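Ketosynthase (Streptomyces sp. MSC090213JE08, PDB 6KXD) forms part of the ishigamide ketosynthase/chain length factor of a highly reducing type II polyketide synthase and belongs to a family generally assigned 3-oxoacyl-[acyl-carrier-protein] synthase activity. Local coordinates at residues Gln73-Pro78 and Ala91-Asp96; Glu305-Leu310 and Ile354-Ala359. All coordinates share one frame; numbering follows the deposited sequence.

Contact 1. Residues Gln73-Pro78 and Ala91-Asp96; sequences QEQLGP and ALVASD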
ATOM      1  N   GLN B  73      -8.347  24.448  -6.956  1.00 41.29           N
ATOM      2  CA  GLN B  73      -9.197  24.713  -8.138  1.00 46.22           C
ATOM      3  C   GLN B  73      -8.438  25.592  -9.131  1.00 42.01           C
ATOM      4  O   GLN B  73      -8.598  25.431 -10.336  1.00 41.82           O
ATOM      5  CB  GLN B  73     -10.550  25.254  -7.676  1.00 53.34           C
ATOM      6  CG  GLN B  73     -11.420  24.167  -7.050  1.00 52.53           C
ATOM      7  CD  GLN B  73     -12.894  24.484  -7.109  1.00 62.04           C
ATOM      8  OE1 GLN B  73     -13.303  25.553  -6.659  1.00 58.95           O
ATOM      9  NE2 GLN B  73     -13.700  23.551  -7.633  1.00 52.48           N
ATOM     10  N   GLU B  74      -7.573  26.473  -8.620  1.00 45.28           N
ATOM     11  CA  GLU B  74      -6.720  27.309  -9.421  1.00 49.36           C
ATOM     12  C   GLU B  74      -5.758  26.444 -10.234  1.00 46.93           C
ATOM     13  O   GLU B  74      -5.520  26.706 -11.406  1.00 42.96           O
ATOM     14  CB  GLU B  74      -5.936  28.273  -8.531  1.00 54.10           C
ATOM     15  CG  GLU B  74      -5.099  29.258  -9.304  1.00 57.95           C
ATOM     16  CD  GLU B  74      -4.399  30.295  -8.444  1.00 68.35           C
ATOM     17  OE1 GLU B  74      -3.777  31.200  -9.023  1.00 71.56           O
ATOM     18  OE2 GLU B  74      -4.476  30.189  -7.203  1.00 67.71           O
ATOM     19  N   GLN B  75      -5.186  25.425  -9.589  1.00 43.05           N
ATOM     20  CA  GLN B  75      -4.265  24.527 -10.241  1.00 43.58           C
ATOM     21  C   GLN B  75      -4.975  23.534 -11.164  1.00 40.84           C
ATOM     22  O   GLN B  75      -4.434  23.254 -12.228  1.00 42.22           O
ATOM     23  CB  GLN B  75      -3.431  23.802  -9.176  1.00 44.06           C
ATOM     24  CG  GLN B  75      -2.495  24.772  -8.460  1.00 48.98           C
ATOM     25  CD  GLN B  75      -1.464  25.331  -9.413  1.00 48.05           C
ATOM     26  OE1 GLN B  75      -0.877  24.606 -10.214  1.00 46.03           O
ATOM     27  NE2 GLN B  75      -1.246  26.633  -9.349  1.00 48.26           N
ATOM     28  N   LEU B  76      -6.123  22.980 -10.755  1.00 38.91           N
ATOM     29  CA  LEU B  76      -6.650  21.815 -11.432  1.00 37.29           C
ATOM     30  C   LEU B  76      -7.971  22.117 -12.131  1.00 39.46           C
ATOM     31  O   LEU B  76      -8.488  21.255 -12.787  1.00 44.12           O
ATOM     32  CB  LEU B  76      -6.837  20.695 -10.416  1.00 39.68           C
ATOM     33  CG  LEU B  76      -5.514  20.162  -9.883  1.00 37.62           C
ATOM     34  CD1 LEU B  76      -5.786  19.159  -8.769  1.00 38.79           C
ATOM     35  CD2 LEU B  76      -4.745  19.511 -11.019  1.00 39.69           C
ATOM     36  N   GLY B  77      -8.449  23.342 -11.995  1.00 40.39           N
ATOM     37  CA  GLY B  77      -9.667  23.728 -12.643  1.00 42.55           C
ATOM     38  C   GLY B  77     -10.891  23.296 -11.859  1.00 46.05           C
ATOM     39  O   GLY B  77     -10.835  22.794 -10.733  1.00 44.46           O
ATOM     40  N   PRO B  78     -12.082  23.543 -12.418  1.00 46.73           N
ATOM     41  CA  PRO B  78     -13.308  23.408 -11.653  1.00 43.94           C
ATOM     42  C   PRO B  78     -13.873  21.986 -11.603  1.00 47.56           C
ATOM     43  O   PRO B  78     -14.755  21.759 -10.808  1.00 48.51           O
ATOM     44  CB  PRO B  78     -14.268  24.330 -12.419  1.00 49.16           C
ATOM     45  CG  PRO B  78     -13.791  24.224 -13.837  1.00 48.81           C
ATOM     46  CD  PRO B  78     -12.288  24.106 -13.755  1.00 49.72           C
ATOM     47  N   ALA B  91      -0.493  15.415  -5.625  1.00 32.59           N
ATOM     48  CA  ALA B  91      -0.040  14.348  -6.488  1.00 34.95           C
ATOM     49  C   ALA B  91      -0.360  14.712  -7.930  1.00 36.99           C
ATOM     50  O   ALA B  91       0.471  14.489  -8.838  1.00 34.35           O
ATOM     51  CB  ALA B  91      -0.677  13.036  -6.146  1.00 37.44           C
ATOM     52  N   LEU B  92      -1.567  15.258  -8.142  1.00 34.93           N
ATOM     53  CA  LEU B  92      -1.994  15.523  -9.555  1.00 36.39           C
ATOM     54  C   LEU B  92      -1.140  16.636 -10.147  1.00 36.07           C
ATOM     55  O   LEU B  92      -0.717  16.503 -11.297  1.00 36.58           O
ATOM     56  CB  LEU B  92      -3.471  15.883  -9.648  1.00 36.52           C
ATOM     57  CG  LEU B  92      -4.429  14.750  -9.293  1.00 34.50           C
ATOM     58  CD1 LEU B  92      -5.885  15.172  -9.466  1.00 36.08           C
ATOM     59  CD2 LEU B  92      -4.147  13.506 -10.084  1.00 33.71           C
ATOM     60  N   VAL B  93      -0.920  17.682  -9.364  1.00 35.41           N
ATOM     61  CA  VAL B  93      -0.132  18.794  -9.838  1.00 38.04           C
ATOM     62  C   VAL B  93       1.287  18.293 -10.084  1.00 39.15           C
ATOM     63  O   VAL B  93       1.871  18.568 -11.100  1.00 36.00           O
ATOM     64  CB  VAL B  93      -0.155  19.995  -8.893  1.00 35.57           C
ATOM     65  CG1 VAL B  93       0.818  21.069  -9.402  1.00 40.66           C
ATOM     66  CG2 VAL B  93      -1.552  20.571  -8.776  1.00 40.18           C
ATOM     67  N   ALA B  94       1.774  17.424  -9.209  1.00 35.05           N
ATOM     68  CA  ALA B  94       3.102  16.926  -9.428  1.00 38.39           C
ATOM     69  C   ALA B  94       3.151  16.089 -10.710  1.00 36.78           C
ATOM     70  O   ALA B  94       4.153  16.116 -11.442  1.00 38.51           O
ATOM     71  CB  ALA B  94       3.582  16.142  -8.236  1.00 38.18           C
ATOM     72  N   SER B  95       2.084  15.305 -10.968  1.00 35.14           N
ATOM     73  CA  SER B  95       2.046  14.420 -12.121  1.00 34.93           C
ATOM     74  C   SER B  95       2.138  15.239 -13.405  1.00 33.00           C
ATOM     75  O   SER B  95       2.723  14.762 -14.343  1.00 36.76           O
ATOM     76  CB  SER B  95       0.860  13.487 -12.153  1.00 34.18           C
ATOM     77  OG  SER B  95      -0.362  14.138 -12.390  1.00 39.22           O
ATOM     78  N   ASP B  96       1.450  16.369 -13.425  1.00 37.56           N
ATOM     79  CA  ASP B  96       1.469  17.274 -14.564  1.00 36.68           C
ATOM     80  C   ASP B  96       2.882  17.807 -14.812  1.00 38.31           C
ATOM     81  O   ASP B  96       3.324  17.849 -15.964  1.00 38.11           O
ATOM     82  CB  ASP B  96       0.528  18.446 -14.342  1.00 36.65           C
ATOM     83  CG  ASP B  96      -0.925  18.105 -14.621  1.00 40.23           C
ATOM     84  OD1 ASP B  96      -1.225  16.908 -14.812  1.00 41.73           O
ATOM     85  OD2 ASP B  96      -1.737  19.048 -14.592  1.00 44.32           O
TER
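L76, at the last turn of helix 72-76, meets L92 and V93 of helix 86-99 with both branches of its side chain. Its forked end spans the base of L92, with CD1 and CD2 each 4.1 Å from L92 CB. CD1 also reaches L92 CD1 (4.0 Å), the two leucines crossing at about a right angle, while L76 CD2 lies 4.0 Å from V93 CG2. The same valine methyl packs against Q75 CB at 3.8 Å. V93 can serve both neighbours because CG1 stands anti to its backbone N (chi1 174°), which turns CG2 into the angle between Q75 and L76 and sets CG1 beside Q75 OE1. Trimming L76 to an alanine would probably open a gap over L92 CB and cost V93 CG2 its leucine neighbour. Behind this surface, L92 O accepts both D96 N and S95 OG; the hydroxyl, 2.6 Å from L92 O, lies tilted 21° from the carbonyl plane. Helix 156-165 borders the contact, R164 touching L76 and forming a salt bridge with D96, and T161 touching L92. Strand 32-33 brings I33 against Q75 and V93, while A94, on helix 86-99, packs against strand 229-240.

Contact 2. Residues Glu305-Leu310 and Ile354-Ala359; sequences EALAAL and IALVCA
The two methyls of L307 divide between two residues of strand 354-360: CD2 touches L356 CD2, and CD1 touches C358 CB, each at 3.7 Å. L307 holds CG anti to its own carbonyl carbon (chi1 -77°), and its near-extended chi2 of 171° sets the fork where its two methyls meet L356 and C358. L356 has a different first torsion: its CG lies anti to the backbone N (chi1 -172°), extending the chain so that one methyl meets L307 while the two side chains cross obliquely. C358 likewise has SG anti to its N, but it offers its CB, not its sulfur, to the leucine. The strand alternation separates the faces: L356 and C358 look towards helix 298-310, whereas V357 points away and packs on I337 and V340 of helix 332-344. V269 of helix 265-280 touches C358 on the near face. A strand covered by helices on both faces, paired in parallel with strand 287-291 and antiparallel with strand 365-373, is consistent with the layered alpha/beta architecture of the thiolase fold.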
ATOM      1  N   GLU B 305      23.719  11.072  12.960  1.00 43.08           N
ATOM      2  CA  GLU B 305      25.023  10.643  13.563  1.00 50.26           C
ATOM      3  C   GLU B 305      25.610   9.461  12.780  1.00 47.61           C
ATOM      4  O   GLU B 305      26.808   9.391  12.535  1.00 47.01           O
ATOM      5  CB  GLU B 305      24.876  10.295  15.050  1.00 55.93           C
ATOM      6  CG  GLU B 305      24.667  11.510  15.937  1.00 65.05           C
ATOM      7  CD  GLU B 305      25.661  12.642  15.679  1.00 79.25           C
ATOM      8  OE1 GLU B 305      25.306  13.604  14.942  1.00 84.25           O
ATOM      9  OE2 GLU B 305      26.798  12.547  16.190  1.00 79.54           O
ATOM     10  N   ALA B 306      24.764   8.507  12.407  1.00 40.95           N
ATOM     11  CA  ALA B 306      25.184   7.303  11.684  1.00 40.56           C
ATOM     12  C   ALA B 306      25.796   7.691  10.332  1.00 45.48           C
ATOM     13  O   ALA B 306      26.820   7.163   9.953  1.00 39.98           O
ATOM     14  CB  ALA B 306      24.041   6.344  11.522  1.00 39.53           C
ATOM     15  N   LEU B 307      25.138   8.571   9.572  1.00 39.83           N
ATOM     16  CA  LEU B 307      25.632   8.955   8.270  1.00 42.87           C
ATOM     17  C   LEU B 307      26.870   9.845   8.379  1.00 41.18           C
ATOM     18  O   LEU B 307      27.742   9.766   7.546  1.00 46.39           O
ATOM     19  CB  LEU B 307      24.529   9.698   7.501  1.00 49.16           C
ATOM     20  CG  LEU B 307      23.483   8.762   6.935  1.00 54.84           C
ATOM     21  CD1 LEU B 307      22.321   9.566   6.385  1.00 57.95           C
ATOM     22  CD2 LEU B 307      24.088   7.866   5.859  1.00 56.89           C
ATOM     23  N   ALA B 308      26.921  10.662   9.423  1.00 39.54           N
ATOM     24  CA  ALA B 308      27.997  11.599   9.610  1.00 46.90           C
ATOM     25  C   ALA B 308      29.273  10.798   9.827  1.00 43.89           C
ATOM     26  O   ALA B 308      30.342  11.293   9.589  1.00 48.71           O
ATOM     27  CB  ALA B 308      27.717  12.521  10.773  1.00 50.19           C
ATOM     28  N   ALA B 309      29.133   9.563  10.294  1.00 43.26           N
ATOM     29  CA  ALA B 309      30.310   8.670  10.482  1.00 50.48           C
ATOM     30  C   ALA B 309      30.622   7.825   9.235  1.00 48.11           C
ATOM     31  O   ALA B 309      31.741   7.398   9.010  1.00 44.77           O
ATOM     32  CB  ALA B 309      30.044   7.779  11.648  1.00 47.01           C
ATOM     33  N   LEU B 310      29.590   7.502   8.478  1.00 43.03           N
ATOM     34  CA  LEU B 310      29.643   6.549   7.432  1.00 43.44           C
ATOM     35  C   LEU B 310      30.135   7.171   6.126  1.00 38.45           C
ATOM     36  O   LEU B 310      30.829   6.486   5.391  1.00 40.09           O
ATOM     37  CB  LEU B 310      28.267   5.945   7.210  1.00 40.06           C
ATOM     38  CG  LEU B 310      28.248   4.843   6.163  1.00 44.76           C
ATOM     39  CD1 LEU B 310      28.715   3.552   6.777  1.00 52.66           C
ATOM     40  CD2 LEU B 310      26.902   4.680   5.526  1.00 48.82           C
ATOM     41  N   ILE B 354      28.217   9.435  -6.749  1.00 41.49           N
ATOM     42  CA  ILE B 354      27.299   8.648  -5.962  1.00 41.87           C
ATOM     43  C   ILE B 354      26.552   9.538  -4.966  1.00 42.14           C
ATOM     44  O   ILE B 354      27.109  10.423  -4.282  1.00 39.31           O
ATOM     45  CB  ILE B 354      28.038   7.503  -5.240  1.00 39.52           C
ATOM     46  CG1 ILE B 354      28.621   6.495  -6.221  1.00 46.19           C
ATOM     47  CG2 ILE B 354      27.115   6.802  -4.241  1.00 40.70           C
ATOM     48  CD1 ILE B 354      27.566   5.700  -6.950  1.00 44.08           C
ATOM     49  N   ALA B 355      25.244   9.285  -4.850  1.00 38.39           N
ATOM     50  CA  ALA B 355      24.454   9.887  -3.841  1.00 39.30           C
ATOM     51  C   ALA B 355      23.736   8.793  -3.042  1.00 37.47           C
ATOM     52  O   ALA B 355      23.371   7.756  -3.514  1.00 39.46           O
ATOM     53  CB  ALA B 355      23.465  10.853  -4.439  1.00 37.92           C
ATOM     54  N   LEU B 356      23.547   9.090  -1.778  1.00 35.59           N
ATOM     55  CA  LEU B 356      22.897   8.209  -0.829  1.00 35.88           C
ATOM     56  C   LEU B 356      21.769   9.005  -0.177  1.00 37.34           C
ATOM     57  O   LEU B 356      22.003  10.130   0.306  1.00 41.20           O
ATOM     58  CB  LEU B 356      23.894   7.778   0.244  1.00 37.53           C
ATOM     59  CG  LEU B 356      23.424   6.710   1.220  1.00 42.92           C
ATOM     60  CD1 LEU B 356      24.599   5.879   1.693  1.00 45.06           C
ATOM     61  CD2 LEU B 356      22.776   7.354   2.430  1.00 43.73           C
ATOM     62  N   VAL B 357      20.578   8.417  -0.143  1.00 36.62           N
ATOM     63  CA  VAL B 357      19.445   9.024   0.565  1.00 37.25           C
ATOM     64  C   VAL B 357      18.986   8.010   1.612  1.00 37.71           C
ATOM     65  O   VAL B 357      19.012   6.848   1.380  1.00 39.11           O
ATOM     66  CB  VAL B 357      18.305   9.445  -0.377  1.00 40.03           C
ATOM     67  CG1 VAL B 357      18.814  10.389  -1.436  1.00 38.96           C
ATOM     68  CG2 VAL B 357      17.578   8.282  -0.994  1.00 47.15           C
ATOM     69  N   CYS B 358      18.660   8.488   2.802  1.00 37.75           N
ATOM     70  CA  CYS B 358      18.360   7.622   3.879  1.00 38.23           C
ATOM     71  C   CYS B 358      17.107   8.197   4.550  1.00 36.03           C
ATOM     72  O   CYS B 358      16.973   9.432   4.679  1.00 38.31           O
ATOM     73  CB  CYS B 358      19.523   7.610   4.886  1.00 43.43           C
ATOM     74  SG  CYS B 358      19.113   6.532   6.274  1.00 59.92           S
ATOM     75  N   ALA B 359      16.209   7.325   4.993  1.00 36.40           N
ATOM     76  CA  ALA B 359      15.083   7.778   5.794  1.00 39.19           C
ATOM     77  C   ALA B 359      14.775   6.755   6.874  1.00 38.87           C
ATOM     78  O   ALA B 359      15.062   5.587   6.717  1.00 39.00           O
ATOM     79  CB  ALA B 359      13.869   8.006   4.953  1.00 40.81           C
TER

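How the contacts relate
Contacts 1 and 2 lie on opposite sides of the chain's centre, their own centres 34 Å apart and their nearest atoms about 18 Å apart, and they share no helix or strand. Both depend on apolar side chains, yet their settings differ. Contact 1 joins two helices and is only partly buried: its inner valine and leucine on helix 86-99 are buried, but the residues they meet on the short helix are partly exposed, and polar and charged groups lie close by. Contact 2 sets a helix on a strand, and every touching residue is buried. Contact 1 buries more surface, 196 against 132 Å², and lies within the N-terminal family region.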